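Long-range contacts in thioredoxin domain-containing protein (Silicibacter pomeroyi, PDB 3EYT), which is of unknown function but has a thioredoxin-like fold of the AhpC/TSA family and may act as an oxidoreductase with antioxidant activity: residues Q10-F15 with V96-P101; A35-C40 with H69-H74. One frame throughout, in Å; residues are numbered along the deposited sequence.

Interaction 1: Q10-F15 with V96-P101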
ATOM      1  N   GLN C  10       6.132  -4.273 -18.967  1.00 15.43           N
ATOM      2  CA  GLN C  10       5.797  -2.935 -18.470  1.00 15.05           C
ATOM      3  C   GLN C  10       5.892  -2.976 -16.954  1.00 14.78           C
ATOM      4  O   GLN C  10       5.012  -3.491 -16.273  1.00 13.07           O
ATOM      5  CB  GLN C  10       4.402  -2.495 -18.943  1.00 15.58           C
ATOM      6  CG  GLN C  10       4.207  -2.541 -20.494  1.00 16.35           C
ATOM      7  CD  GLN C  10       2.764  -2.213 -20.878  1.00 17.74           C
ATOM      8  OE1 GLN C  10       2.280  -1.103 -20.663  1.00 18.49           O
ATOM      9  NE2 GLN C  10       2.066  -3.195 -21.405  1.00 17.92           N
ATOM     10  N   ILE C  11       6.998  -2.453 -16.445  1.00 14.80           N
ATOM     11  CA  ILE C  11       7.413  -2.620 -15.067  1.00 15.15           C
ATOM     12  C   ILE C  11       7.440  -1.254 -14.407  1.00 15.47           C
ATOM     13  O   ILE C  11       7.808  -0.256 -15.043  1.00 15.43           O
ATOM     14  CB  ILE C  11       8.868  -3.201 -15.004  1.00 15.37           C
ATOM     15  CG1 ILE C  11       8.950  -4.570 -15.708  1.00 16.08           C
ATOM     16  CG2 ILE C  11       9.369  -3.310 -13.563  1.00 14.63           C
ATOM     17  CD1 ILE C  11       7.886  -5.569 -15.208  1.00 15.71           C
ATOM     18  N   GLN C  12       7.026  -1.212 -13.135  1.00 15.72           N
ATOM     19  CA  GLN C  12       7.001   0.014 -12.341  1.00 15.37           C
ATOM     20  C   GLN C  12       8.326   0.191 -11.561  1.00 15.53           C
ATOM     21  O   GLN C  12       8.867   1.322 -11.426  1.00 14.34           O
ATOM     22  CB  GLN C  12       5.830  -0.071 -11.379  1.00 16.58           C
ATOM     23  CG  GLN C  12       5.647   1.150 -10.499  1.00 19.78           C
ATOM     24  CD  GLN C  12       5.476   0.728  -9.054  1.00 28.31           C
ATOM     25  OE1 GLN C  12       4.360   0.424  -8.573  1.00 32.94           O
ATOM     26  NE2 GLN C  12       6.578   0.670  -8.355  1.00 29.23           N
ATOM     27  N   GLN C  13       8.832  -0.924 -11.037  1.00 14.25           N
ATOM     28  CA  GLN C  13      10.140  -0.940 -10.411  1.00 14.98           C
ATOM     29  C   GLN C  13      10.689  -2.362 -10.327  1.00 14.66           C
ATOM     30  O   GLN C  13       9.936  -3.325 -10.399  1.00 13.91           O
ATOM     31  CB  GLN C  13      10.049  -0.345  -9.018  1.00 15.85           C
ATOM     32  CG  GLN C  13       9.242  -1.137  -8.040  1.00 15.82           C
ATOM     33  CD  GLN C  13       9.260  -0.436  -6.698  1.00 20.81           C
ATOM     34  OE1 GLN C  13      10.218  -0.560  -5.970  1.00 18.26           O
ATOM     35  NE2 GLN C  13       8.232   0.356  -6.406  1.00 21.38           N
ATOM     36  N   TRP C  14      11.995  -2.470 -10.137  1.00 15.35           N
ATOM     37  CA  TRP C  14      12.717  -3.741 -10.093  1.00 15.45           C
ATOM     38  C   TRP C  14      13.340  -3.936  -8.716  1.00 15.83           C
ATOM     39  O   TRP C  14      13.815  -2.975  -8.116  1.00 15.19           O
ATOM     40  CB  TRP C  14      13.849  -3.705 -11.131  1.00 16.16           C
ATOM     41  CG  TRP C  14      13.371  -4.037 -12.522  1.00 17.27           C
ATOM     42  CD1 TRP C  14      13.109  -3.150 -13.542  1.00 17.53           C
ATOM     43  CD2 TRP C  14      13.073  -5.350 -13.047  1.00 16.96           C
ATOM     44  NE1 TRP C  14      12.697  -3.840 -14.672  1.00 17.87           N
ATOM     45  CE2 TRP C  14      12.662  -5.179 -14.397  1.00 18.52           C
ATOM     46  CE3 TRP C  14      13.165  -6.653 -12.527  1.00 17.84           C
ATOM     47  CZ2 TRP C  14      12.307  -6.250 -15.215  1.00 17.39           C
ATOM     48  CZ3 TRP C  14      12.800  -7.733 -13.351  1.00 17.18           C
ATOM     49  CH2 TRP C  14      12.376  -7.515 -14.680  1.00 18.04           C
ATOM     50  N   PHE C  15      13.298  -5.165  -8.213  1.00 15.50           N
ATOM     51  CA  PHE C  15      14.080  -5.561  -7.036  1.00 14.97           C
ATOM     52  C   PHE C  15      15.178  -6.525  -7.489  1.00 15.14           C
ATOM     53  O   PHE C  15      14.993  -7.272  -8.444  1.00 15.23           O
ATOM     54  CB  PHE C  15      13.177  -6.232  -5.982  1.00 15.02           C
ATOM     55  CG  PHE C  15      12.222  -5.275  -5.293  1.00 15.38           C
ATOM     56  CD1 PHE C  15      12.643  -4.501  -4.214  1.00 16.79           C
ATOM     57  CD2 PHE C  15      10.905  -5.157  -5.719  1.00 14.51           C
ATOM     58  CE1 PHE C  15      11.753  -3.591  -3.592  1.00 17.64           C
ATOM     59  CE2 PHE C  15      10.015  -4.290  -5.098  1.00 15.43           C
ATOM     60  CZ  PHE C  15      10.441  -3.492  -4.030  1.00 17.68           C
ATOM     61  N   VAL C  96      13.177  -9.220  -9.708  1.00 14.22           N
ATOM     62  CA  VAL C  96      11.718  -9.251  -9.626  1.00 13.27           C
ATOM     63  C   VAL C  96      11.156  -7.892 -10.007  1.00 13.66           C
ATOM     64  O   VAL C  96      11.522  -6.872  -9.408  1.00 14.76           O
ATOM     65  CB  VAL C  96      11.247  -9.652  -8.229  1.00 12.83           C
ATOM     66  CG1 VAL C  96       9.707  -9.671  -8.118  1.00 12.73           C
ATOM     67  CG2 VAL C  96      11.865 -11.007  -7.825  1.00 11.26           C
ATOM     68  N   GLY C  97      10.241  -7.894 -10.978  1.00 13.62           N
ATOM     69  CA  GLY C  97       9.667  -6.624 -11.491  1.00 13.53           C
ATOM     70  C   GLY C  97       8.244  -6.471 -10.992  1.00 14.59           C
ATOM     71  O   GLY C  97       7.488  -7.433 -11.027  1.00 14.64           O
ATOM     72  N   VAL C  98       7.871  -5.276 -10.517  1.00 14.80           N
ATOM     73  CA  VAL C  98       6.478  -5.019 -10.153  1.00 14.47           C
ATOM     74  C   VAL C  98       5.735  -4.573 -11.427  1.00 15.61           C
ATOM     75  O   VAL C  98       6.107  -3.564 -12.074  1.00 15.73           O
ATOM     76  CB  VAL C  98       6.341  -3.916  -9.075  1.00 15.74           C
ATOM     77  CG1 VAL C  98       4.833  -3.589  -8.788  1.00 13.69           C
ATOM     78  CG2 VAL C  98       7.064  -4.331  -7.775  1.00 14.87           C
ATOM     79  N   ASP C  99       4.702  -5.325 -11.771  1.00 14.87           N
ATOM     80  CA  ASP C  99       3.942  -5.071 -12.995  1.00 15.27           C
ATOM     81  C   ASP C  99       3.213  -3.724 -12.820  1.00 15.51           C
ATOM     82  O   ASP C  99       2.677  -3.430 -11.760  1.00 16.26           O
ATOM     83  CB  ASP C  99       2.945  -6.183 -13.192  1.00 15.10           C
ATOM     84  CG  ASP C  99       2.409  -6.266 -14.625  1.00 16.97           C
ATOM     85  OD1 ASP C  99       2.625  -5.340 -15.477  1.00 17.57           O
ATOM     86  OD2 ASP C  99       1.726  -7.265 -14.884  1.00 19.82           O
ATOM     87  N   GLN C 100       3.199  -2.910 -13.863  1.00 16.18           N
ATOM     88  CA  GLN C 100       2.525  -1.597 -13.785  1.00 15.08           C
ATOM     89  C   GLN C 100       1.006  -1.733 -13.575  1.00 16.08           C
ATOM     90  O   GLN C 100       0.374  -2.618 -14.156  1.00 16.46           O
ATOM     91  CB  GLN C 100       2.780  -0.794 -15.063  1.00 14.76           C
ATOM     92  CG  GLN C 100       4.239  -0.384 -15.305  1.00 13.70           C
ATOM     93  CD  GLN C 100       4.386   0.454 -16.582  1.00 14.93           C
ATOM     94  OE1 GLN C 100       3.394   0.791 -17.272  1.00 11.42           O
ATOM     95  NE2 GLN C 100       5.626   0.785 -16.915  1.00 14.01           N
ATOM     96  N   PRO C 101       0.406  -0.797 -12.827  1.00 16.16           N
ATOM     97  CA  PRO C 101      -1.044  -0.836 -12.621  1.00 16.87           C
ATOM     98  C   PRO C 101      -1.817  -0.655 -13.941  1.00 16.50           C
ATOM     99  O   PRO C 101      -1.397   0.114 -14.819  1.00 16.57           O
ATOM    100  CB  PRO C 101      -1.303   0.344 -11.684  1.00 16.79           C
ATOM    101  CG  PRO C 101      -0.075   1.274 -11.876  1.00 15.95           C
ATOM    102  CD  PRO C 101       1.057   0.365 -12.162  1.00 16.24           C
TER
HETATM  103  O   HOH W   1       3.489   1.396 -19.737  1.00 15.46           O
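Gln-100 lies across the backbone of Gln-10 and Ile-11, beyond the point where strands 11-15 and 96-99 pair antiparallel. Its CB packs against Gln-10 O, the same oxygen that accepts the backbone N-H of Gln-100. Gln-100 CG stands anti to the carbonyl carbon (chi1 -65°), which carries it over the peptide link, 3.4 Å from Ile-11 C. Gln-100 CD meets Gln-10 CB at 3.8 Å, where the two glutamine chains cross nearly at right angles. At the tip, Gln-100 NE2 gives an almost straight bond to Ile-11 O (3.1 Å), approaching from above that carbonyl's plane, and it also bonds Gln-12 O of the second subunit. Gln-10 OE1 is held by Arg-108 NE.

Along the strands, Gln-12 N bonds Val-98 O at 2.7 Å, Val-98 N bonds Gln-13 O, and Phe-15 and Val-96 exchange two bonds through N and O. Gly-97 lets the Trp-14 indole lie over the backbone: Gly-97 CA sits 3.9 Å from the centroid of the six-membered ring of Trp-14, a CH-pi contact, and Ile-11 CG2 covers the same face. On the other side of the sheet, Val-98 CG2 touches both Gln-13 CG and the edge of the Phe-15 ring, 4.0 Å from Phe-15 CE2.

Asp-99 OD1 lies 3.1 Å from Gln-10 O without bonding it; its carboxylate turns to the backbone N-H groups of Thr-109 and Met-110. The edge strand is thus held mainly by backbone hydrogen bonds, while glutamine amides continue the polar network into the neighbouring subunit.

Interaction 2: A35-C40 with H69-H74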
ATOM      1  N   ALA C  35       5.329 -15.359 -12.923  1.00 13.67           N
ATOM      2  CA  ALA C  35       4.374 -14.320 -12.570  1.00 12.85           C
ATOM      3  C   ALA C  35       3.646 -14.838 -11.345  1.00 13.29           C
ATOM      4  O   ALA C  35       3.123 -15.959 -11.343  1.00 13.58           O
ATOM      5  CB  ALA C  35       3.398 -14.063 -13.688  1.00 11.98           C
ATOM      6  N   PHE C  36       3.644 -14.030 -10.292  1.00 13.24           N
ATOM      7  CA  PHE C  36       3.174 -14.489  -9.002  1.00 13.57           C
ATOM      8  C   PHE C  36       2.567 -13.303  -8.239  1.00 13.59           C
ATOM      9  O   PHE C  36       2.821 -12.134  -8.562  1.00 12.04           O
ATOM     10  CB  PHE C  36       4.349 -15.107  -8.202  1.00 13.46           C
ATOM     11  CG  PHE C  36       5.362 -14.086  -7.699  1.00 15.11           C
ATOM     12  CD1 PHE C  36       5.322 -13.645  -6.367  1.00 13.87           C
ATOM     13  CD2 PHE C  36       6.358 -13.579  -8.555  1.00 16.07           C
ATOM     14  CE1 PHE C  36       6.253 -12.698  -5.896  1.00 14.74           C
ATOM     15  CE2 PHE C  36       7.290 -12.645  -8.113  1.00 18.03           C
ATOM     16  CZ  PHE C  36       7.237 -12.190  -6.766  1.00 14.00           C
ATOM     17  N   GLN C  37       1.793 -13.635  -7.200  1.00 13.47           N
ATOM     18  CA  GLN C  37       1.366 -12.680  -6.179  1.00 11.86           C
ATOM     19  C   GLN C  37       1.918 -13.225  -4.889  1.00 12.58           C
ATOM     20  O   GLN C  37       1.813 -14.441  -4.620  1.00 12.88           O
ATOM     21  CB  GLN C  37      -0.164 -12.644  -6.024  1.00 12.48           C
ATOM     22  CG  GLN C  37      -0.925 -12.062  -7.239  1.00 13.88           C
ATOM     23  CD  GLN C  37      -2.421 -11.907  -6.962  1.00 15.11           C
ATOM     24  OE1 GLN C  37      -2.909 -10.797  -6.863  1.00 13.58           O
ATOM     25  NE2 GLN C  37      -3.119 -13.015  -6.760  1.00 14.53           N
HETATM   26  N   MSE C  38       2.449 -12.333  -4.067  1.00 12.33           N
HETATM   27  CA  MSE C  38       3.120 -12.740  -2.836  1.00 12.81           C
HETATM   28  C   MSE C  38       2.173 -13.411  -1.837  1.00 13.45           C
HETATM   29  O   MSE C  38       2.604 -14.251  -1.072  1.00 14.02           O
HETATM   30  CB  MSE C  38       3.843 -11.548  -2.207  1.00 12.82           C
HETATM   31  CG  MSE C  38       2.887 -10.429  -1.794  1.00 12.80           C
HETATM   32 SE   MSE C  38       3.888  -8.951  -0.992  0.75 18.30          SE
HETATM   33  CE  MSE C  38       4.026  -9.676   0.848  1.00 13.03           C
ATOM     34  N   LEU C  39       0.888 -13.060  -1.847  1.00 13.40           N
ATOM     35  CA  LEU C  39      -0.069 -13.686  -0.927  1.00 14.68           C
ATOM     36  C   LEU C  39      -0.873 -14.868  -1.523  1.00 15.67           C
ATOM     37  O   LEU C  39      -1.833 -15.362  -0.924  1.00 15.51           O
ATOM     38  CB  LEU C  39      -1.019 -12.612  -0.339  1.00 14.66           C
ATOM     39  CG  LEU C  39      -0.382 -11.411   0.376  1.00 15.83           C
ATOM     40  CD1 LEU C  39      -1.496 -10.543   0.964  1.00 16.19           C
ATOM     41  CD2 LEU C  39       0.588 -11.873   1.501  1.00 15.30           C
ATOM     42  N   CYS C  40      -0.466 -15.346  -2.685  1.00 16.40           N
ATOM     43  CA  CYS C  40      -1.167 -16.448  -3.314  1.00 17.84           C
ATOM     44  C   CYS C  40      -0.528 -17.762  -2.866  1.00 16.51           C
ATOM     45  O   CYS C  40       0.658 -17.979  -3.086  1.00 16.10           O
ATOM     46  CB  CYS C  40      -1.124 -16.248  -4.821  1.00 18.10           C
ATOM     47  SG  CYS C  40      -1.333 -17.717  -5.834  1.00 25.44           S
ATOM     48  N   HIS C  69       5.806  -9.580 -10.339  1.00 12.91           N
ATOM     49  CA  HIS C  69       4.753  -9.475  -9.296  1.00 12.56           C
ATOM     50  C   HIS C  69       3.506  -8.822  -9.915  1.00 12.95           C
ATOM     51  O   HIS C  69       3.471  -7.599 -10.191  1.00 13.57           O
ATOM     52  CB  HIS C  69       5.257  -8.694  -8.070  1.00 11.89           C
ATOM     53  CG  HIS C  69       4.427  -8.918  -6.832  1.00 11.95           C
ATOM     54  ND1 HIS C  69       4.057  -7.895  -5.989  1.00 10.40           N
ATOM     55  CD2 HIS C  69       3.900 -10.047  -6.305  1.00 11.82           C
ATOM     56  CE1 HIS C  69       3.337  -8.383  -4.994  1.00 10.22           C
ATOM     57  NE2 HIS C  69       3.236  -9.689  -5.160  1.00  9.43           N
ATOM     58  N   THR C  70       2.514  -9.665 -10.186  1.00 13.12           N
ATOM     59  CA  THR C  70       1.322  -9.253 -10.967  1.00 13.72           C
ATOM     60  C   THR C  70       0.159  -9.218  -9.976  1.00 13.20           C
ATOM     61  O   THR C  70      -0.576 -10.206  -9.806  1.00 14.36           O
ATOM     62  CB  THR C  70       1.061 -10.258 -12.088  1.00 13.98           C
ATOM     63  OG1 THR C  70       0.982 -11.594 -11.529  1.00 14.36           O
ATOM     64  CG2 THR C  70       2.180 -10.240 -13.137  1.00 13.38           C
ATOM     65  N   VAL C  71      -0.004  -8.101  -9.271  1.00 12.96           N
ATOM     66  CA  VAL C  71      -1.012  -8.061  -8.237  1.00 12.56           C
ATOM     67  C   VAL C  71      -2.333  -7.656  -8.920  1.00 13.37           C
ATOM     68  O   VAL C  71      -2.437  -6.539  -9.444  1.00 12.83           O
ATOM     69  CB  VAL C  71      -0.628  -7.015  -7.142  1.00 12.68           C
ATOM     70  CG1 VAL C  71      -1.733  -6.931  -6.068  1.00 13.56           C
ATOM     71  CG2 VAL C  71       0.717  -7.374  -6.508  1.00 12.43           C
ATOM     72  N   PHE C  72      -3.332  -8.529  -8.891  1.00 13.61           N
ATOM     73  CA  PHE C  72      -4.588  -8.234  -9.566  1.00 15.04           C
ATOM     74  C   PHE C  72      -5.739  -8.216  -8.572  1.00 16.06           C
ATOM     75  O   PHE C  72      -6.891  -8.080  -8.954  1.00 15.28           O
ATOM     76  CB  PHE C  72      -4.830  -9.206 -10.733  1.00 14.25           C
ATOM     77  CG  PHE C  72      -4.985 -10.643 -10.310  1.00 16.26           C
ATOM     78  CD1 PHE C  72      -6.240 -11.135  -9.911  1.00 20.04           C
ATOM     79  CD2 PHE C  72      -3.894 -11.496 -10.305  1.00 16.43           C
ATOM     80  CE1 PHE C  72      -6.397 -12.485  -9.550  1.00 21.13           C
ATOM     81  CE2 PHE C  72      -4.024 -12.841  -9.925  1.00 17.75           C
ATOM     82  CZ  PHE C  72      -5.270 -13.336  -9.541  1.00 18.58           C
ATOM     83  N   GLU C  73      -5.409  -8.331  -7.280  1.00 16.57           N
ATOM     84  CA  GLU C  73      -6.420  -8.270  -6.213  1.00 17.55           C
ATOM     85  C   GLU C  73      -5.749  -7.895  -4.896  1.00 17.42           C
ATOM     86  O   GLU C  73      -4.536  -8.073  -4.782  1.00 17.43           O
ATOM     87  CB  GLU C  73      -7.084  -9.622  -6.069  1.00 18.48           C
ATOM     88  CG  GLU C  73      -6.080 -10.738  -5.820  1.00 21.06           C
ATOM     89  CD  GLU C  73      -6.729 -12.096  -5.816  1.00 26.64           C
ATOM     90  OE1 GLU C  73      -7.974 -12.168  -6.024  1.00 29.23           O
ATOM     91  OE2 GLU C  73      -6.002 -13.092  -5.607  1.00 26.42           O
ATOM     92  N   HIS C  74      -6.519  -7.389  -3.921  1.00 16.43           N
ATOM     93  CA  HIS C  74      -5.950  -7.008  -2.627  1.00 16.46           C
ATOM     94  C   HIS C  74      -4.726  -6.110  -2.834  1.00 16.08           C
ATOM     95  O   HIS C  74      -3.712  -6.284  -2.146  1.00 15.20           O
ATOM     96  CB  HIS C  74      -5.477  -8.249  -1.855  1.00 16.85           C
ATOM     97  CG  HIS C  74      -6.510  -9.333  -1.707  1.00 20.07           C
ATOM     98  ND1 HIS C  74      -7.697  -9.153  -1.022  1.00 22.46           N
ATOM     99  CD2 HIS C  74      -6.502 -10.631  -2.100  1.00 21.67           C
ATOM    100  CE1 HIS C  74      -8.383 -10.282  -1.024  1.00 20.14           C
ATOM    101  NE2 HIS C  74      -7.680 -11.196  -1.666  1.00 21.32           N
TER
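A parallel strand pairing that passes into side-chain-to-backbone bonding joins the ends of strands 30-36 and 63-69, at the mouth of the turn leading into helix 41-57. Phe-36 and His-69 are the paired residues, with Thr-70 N bonded to Phe-36 O at 3.0 Å. Their side chains share one side of the sheet: His-69 CD2 lies over a face of the Phe-36 ring, 3.6 Å from Phe-36 CE1, with the ring planes inclined at 41°. The imidazole of His-69 has CG anti to the backbone N (chi1 -162°), which swings NE2 toward the turn, where it accepts Met-38 N-H (N to NE2 3.0 Å) close to the ring plane. Selenomethionine Met-38 runs on beside the same ring, Met-38 CG 3.5 Å from His-69 NE2.

The type I turn Gln-37 to Cys-40 delivers Cys-40 to the N-cap of helix 41-57. Together with Cys-43 it matches the CxxC pattern of thioredoxins; the contact therefore lies just ahead of a possible redox site.

Gln-37 reaches the other way, extended beyond CG. Gln-37 CG touches Thr-70 O at 3.2 Å. The amide lies stacked on the Phe-72 ring, planes 13° apart, and is gripped at both ends: OE1 accepts Phe-72 N-H, which comes from above its carbonyl plane, while Gln-37 NE2 donates to Glu-73 OE2 on that oxygen's anti side (3.1 Å), fixing the amide's rotation. At Glu-89 of the third subunit, by contrast, the Glu-73 carboxylate meets a like charge.

In the fold
From the N terminus, the chain first lays down 10-15 at one edge of the sheet, then crosses to strand 30-36, whose end opens interaction 2. Helix 41-57 and strand 63-69 follow, and 69-74 closes that shorter loop. After helix 80-89, strand 96-99 returns beside 63-69 and closes the longer loop of interaction 1, which encloses interaction 2 without crossing it. The two meet directly: Gly-97 O and Asp-99 N probably hydrogen-bond to His-69 N and His-69 O, and Val-96 packs on Phe-36. Across the sheet, 30-36, whose end leads into the CxxC turn, is followed by 63-69, 96-99 and the outermost strand 11-15.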